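PDB 3I7J: beta-lactamase Mb2281c from Mycobacterium bovis, which probably hydrolyses beta-lactams or related ester or amide substrates as a serine-type member of the beta-lactamase family. Local coordinates for residues A[8-13]-A[253-258]. Residues are numbered along the deposited sequence; the frame is centred on the assembly and turned at random.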
ATOM      1  N   GLY A   8      -9.730 -21.324  -4.138  1.00 21.78           N
ATOM      2  CA  GLY A   8      -9.923 -22.645  -3.564  1.00 17.13           C
ATOM      3  C   GLY A   8      -8.856 -23.633  -3.992  1.00 22.62           C
ATOM      4  O   GLY A   8      -8.609 -24.621  -3.306  1.00 21.23           O
ATOM      5  N   GLY A   9      -8.217 -23.365  -5.127  1.00 17.77           N
ATOM      6  CA  GLY A   9      -7.182 -24.259  -5.610  1.00 16.99           C
ATOM      7  C   GLY A   9      -5.782 -23.768  -5.305  1.00 23.91           C
ATOM      8  O   GLY A   9      -4.804 -24.375  -5.737  1.00 20.96           O
ATOM      9  N   TRP A  10      -5.675 -22.670  -4.560  1.00 25.27           N
ATOM     10  CA  TRP A  10      -4.365 -22.120  -4.209  1.00 21.95           C
ATOM     11  C   TRP A  10      -3.680 -22.931  -3.124  1.00 18.90           C
ATOM     12  O   TRP A  10      -4.324 -23.416  -2.193  1.00 22.08           O
ATOM     13  CB  TRP A  10      -4.498 -20.669  -3.735  1.00 25.82           C
ATOM     14  CG  TRP A  10      -4.566 -19.658  -4.841  1.00 20.27           C
ATOM     15  CD1 TRP A  10      -4.952 -19.879  -6.132  1.00 21.83           C
ATOM     16  CD2 TRP A  10      -4.305 -18.254  -4.736  1.00 22.75           C
ATOM     17  NE1 TRP A  10      -4.951 -18.701  -6.836  1.00 20.37           N
ATOM     18  CE2 TRP A  10      -4.558 -17.686  -6.002  1.00 23.14           C
ATOM     19  CE3 TRP A  10      -3.882 -17.417  -3.690  1.00 13.88           C
ATOM     20  CZ2 TRP A  10      -4.407 -16.314  -6.256  1.00 23.75           C
ATOM     21  CZ3 TRP A  10      -3.732 -16.057  -3.941  1.00 19.56           C
ATOM     22  CH2 TRP A  10      -3.994 -15.520  -5.216  1.00 16.66           C
ATOM     23  N   PRO A  11      -2.357 -23.094  -3.237  1.00 16.18           N
ATOM     24  CA  PRO A  11      -1.580 -23.849  -2.257  1.00 16.26           C
ATOM     25  C   PRO A  11      -1.283 -23.020  -1.008  1.00 19.42           C
ATOM     26  O   PRO A  11      -0.125 -22.771  -0.678  1.00 19.34           O
ATOM     27  CB  PRO A  11      -0.316 -24.202  -3.032  1.00 15.22           C
ATOM     28  CG  PRO A  11      -0.123 -22.988  -3.886  1.00 20.28           C
ATOM     29  CD  PRO A  11      -1.524 -22.730  -4.398  1.00 12.40           C
ATOM     30  N   VAL A  12      -2.336 -22.596  -0.317  1.00 18.13           N
ATOM     31  CA  VAL A  12      -2.198 -21.796   0.894  1.00 21.53           C
ATOM     32  C   VAL A  12      -3.121 -22.356   1.982  1.00 22.22           C
ATOM     33  O   VAL A  12      -4.164 -22.920   1.682  1.00 28.62           O
ATOM     34  CB  VAL A  12      -2.591 -20.326   0.629  1.00 19.26           C
ATOM     35  CG1 VAL A  12      -1.780 -19.774  -0.529  1.00 13.58           C
ATOM     36  CG2 VAL A  12      -4.082 -20.238   0.332  1.00 14.00           C
ATOM     37  N   PRO A  13      -2.745 -22.201   3.262  1.00 21.12           N
ATOM     38  CA  PRO A  13      -3.547 -22.697   4.390  1.00 16.57           C
ATOM     39  C   PRO A  13      -4.928 -22.040   4.467  1.00 25.02           C
ATOM     40  O   PRO A  13      -5.880 -22.632   4.973  1.00 19.05           O
ATOM     41  CB  PRO A  13      -2.678 -22.362   5.602  1.00 21.70           C
ATOM     42  CG  PRO A  13      -1.280 -22.404   5.045  1.00 17.85           C
ATOM     43  CD  PRO A  13      -1.454 -21.668   3.734  1.00 20.95           C
ATOM     44  N   GLY A 253       6.175 -16.030  -2.074  1.00 15.29           N
ATOM     45  CA  GLY A 253       7.196 -16.931  -2.591  1.00 16.38           C
ATOM     46  C   GLY A 253       6.964 -17.215  -4.068  1.00 24.51           C
ATOM     47  O   GLY A 253       6.134 -16.559  -4.700  1.00 23.89           O
ATOM     48  N   ASP A 254       7.681 -18.185  -4.628  1.00 14.28           N
ATOM     49  CA  ASP A 254       7.515 -18.512  -6.039  1.00 18.56           C
ATOM     50  C   ASP A 254       6.107 -18.995  -6.385  1.00 15.68           C
ATOM     51  O   ASP A 254       5.652 -18.827  -7.519  1.00 17.62           O
ATOM     52  CB  ASP A 254       8.532 -19.577  -6.480  1.00 27.26           C
ATOM     53  CG  ASP A 254       9.976 -19.109  -6.339  1.00 39.44           C
ATOM     54  OD1 ASP A 254      10.263 -17.927  -6.642  1.00 33.65           O
ATOM     55  OD2 ASP A 254      10.826 -19.933  -5.939  1.00 39.71           O
ATOM     56  N   TRP A 255       5.420 -19.594  -5.417  1.00 15.44           N
ATOM     57  CA  TRP A 255       4.065 -20.094  -5.651  1.00 17.40           C
ATOM     58  C   TRP A 255       3.108 -19.005  -6.137  1.00 17.29           C
ATOM     59  O   TRP A 255       2.174 -19.279  -6.894  1.00 16.28           O
ATOM     60  CB  TRP A 255       3.482 -20.730  -4.374  1.00 13.38           C
ATOM     61  CG  TRP A 255       3.232 -19.744  -3.265  1.00 12.88           C
ATOM     62  CD1 TRP A 255       4.130 -19.314  -2.324  1.00 16.46           C
ATOM     63  CD2 TRP A 255       2.023 -19.010  -3.028  1.00 15.22           C
ATOM     64  NE1 TRP A 255       3.554 -18.357  -1.522  1.00 14.98           N
ATOM     65  CE2 TRP A 255       2.264 -18.149  -1.933  1.00 12.63           C
ATOM     66  CE3 TRP A 255       0.758 -18.994  -3.636  1.00 13.94           C
ATOM     67  CZ2 TRP A 255       1.291 -17.277  -1.437  1.00 15.30           C
ATOM     68  CZ3 TRP A 255      -0.212 -18.123  -3.139  1.00 26.72           C
ATOM     69  CH2 TRP A 255       0.065 -17.276  -2.049  1.00 10.00           C
ATOM     70  N   ALA A 256       3.344 -17.768  -5.716  1.00 16.12           N
ATOM     71  CA  ALA A 256       2.458 -16.668  -6.088  1.00 13.29           C
ATOM     72  C   ALA A 256       2.818 -15.963  -7.388  1.00 19.74           C
ATOM     73  O   ALA A 256       1.971 -15.296  -7.992  1.00 19.08           O
ATOM     74  CB  ALA A 256       2.405 -15.655  -4.955  1.00 14.76           C
ATOM     75  N   LEU A 257       4.068 -16.118  -7.814  1.00 15.31           N
ATOM     76  CA  LEU A 257       4.566 -15.469  -9.026  1.00 14.74           C
ATOM     77  C   LEU A 257       3.646 -15.520 -10.250  1.00 13.28           C
ATOM     78  O   LEU A 257       3.554 -14.544 -10.993  1.00 15.78           O
ATOM     79  CB  LEU A 257       5.955 -16.019  -9.379  1.00 21.75           C
ATOM     80  CG  LEU A 257       7.055 -15.773  -8.327  1.00 25.16           C
ATOM     81  CD1 LEU A 257       8.411 -16.213  -8.888  1.00 16.09           C
ATOM     82  CD2 LEU A 257       7.105 -14.291  -7.968  1.00 21.33           C
ATOM     83  N   ASP A 258       2.962 -16.637 -10.472  1.00 15.48           N
ATOM     84  CA  ASP A 258       2.062 -16.714 -11.616  1.00 14.55           C
ATOM     85  C   ASP A 258       0.596 -16.564 -11.213  1.00 17.11           C
ATOM     86  O   ASP A 258      -0.215 -16.023 -11.969  1.00 19.85           O
ATOM     87  CB  ASP A 258       2.261 -18.027 -12.374  1.00 19.24           C
ATOM     88  CG  ASP A 258       3.608 -18.091 -13.077  1.00 24.01           C
ATOM     89  OD1 ASP A 258       3.981 -17.106 -13.747  1.00 33.16           O
ATOM     90  OD2 ASP A 258       4.296 -19.122 -12.967  1.00 32.33           O
TER
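The indole of Trp255 meets Trp10, Pro11 and Val12 with its benzo edge and one face, an apolar contact beside the antiparallel sheet of the beta-lactamase fold. Segment 8-13 lies in the loop before strand 15-21, and segment 253-258 leads into helix 256-271; Trp10 and Trp255 both touch strand 242-248, so the contact ties together the beginning and end of the chain. No hydrogen bond crosses it; the evidence is the ring geometry and 167 Å² of buried surface.

The tight part lies around Trp255 CZ3. Trp10 and Trp255 form an offset edge-to-face pair, their six-membered rings 5.9 Å apart at the centroids and inclined at 69°. The edge belongs to Trp255: its CZ3 lies 3.8 Å from Trp10 CE3 and faces the Trp10 ring. Trp10 itself is buried, packed also against Val246 and Thr248 of the sheet and Leu259 and Ile263 of the helix. Val12 comes over a face of Trp255, with CG1 only 3.5 Å from CH2, while Ala256 CB covers the opposite face, 3.7 Å from the ring plane.

Towards solvent the fit relaxes. Exposed Pro11 approaches obliquely, its CG 4.1 Å from Trp255 CE3. It is the centre of an inverse gamma turn, whose Val12 N to Trp10 O bond is weak despite a separation of 2.9 Å; all three side chains of this turn touch Trp255. Arg250 donates from NH1 to Pro11 O and also makes a cation-pi contact with Trp255.

Trp255 CG sits between its own backbone N and carbonyl carbon (chi1 67°), sending the benzo end across to segment 8-13, while at the pyrrole end NE1 is hydrogen-bonded to Asp251 O.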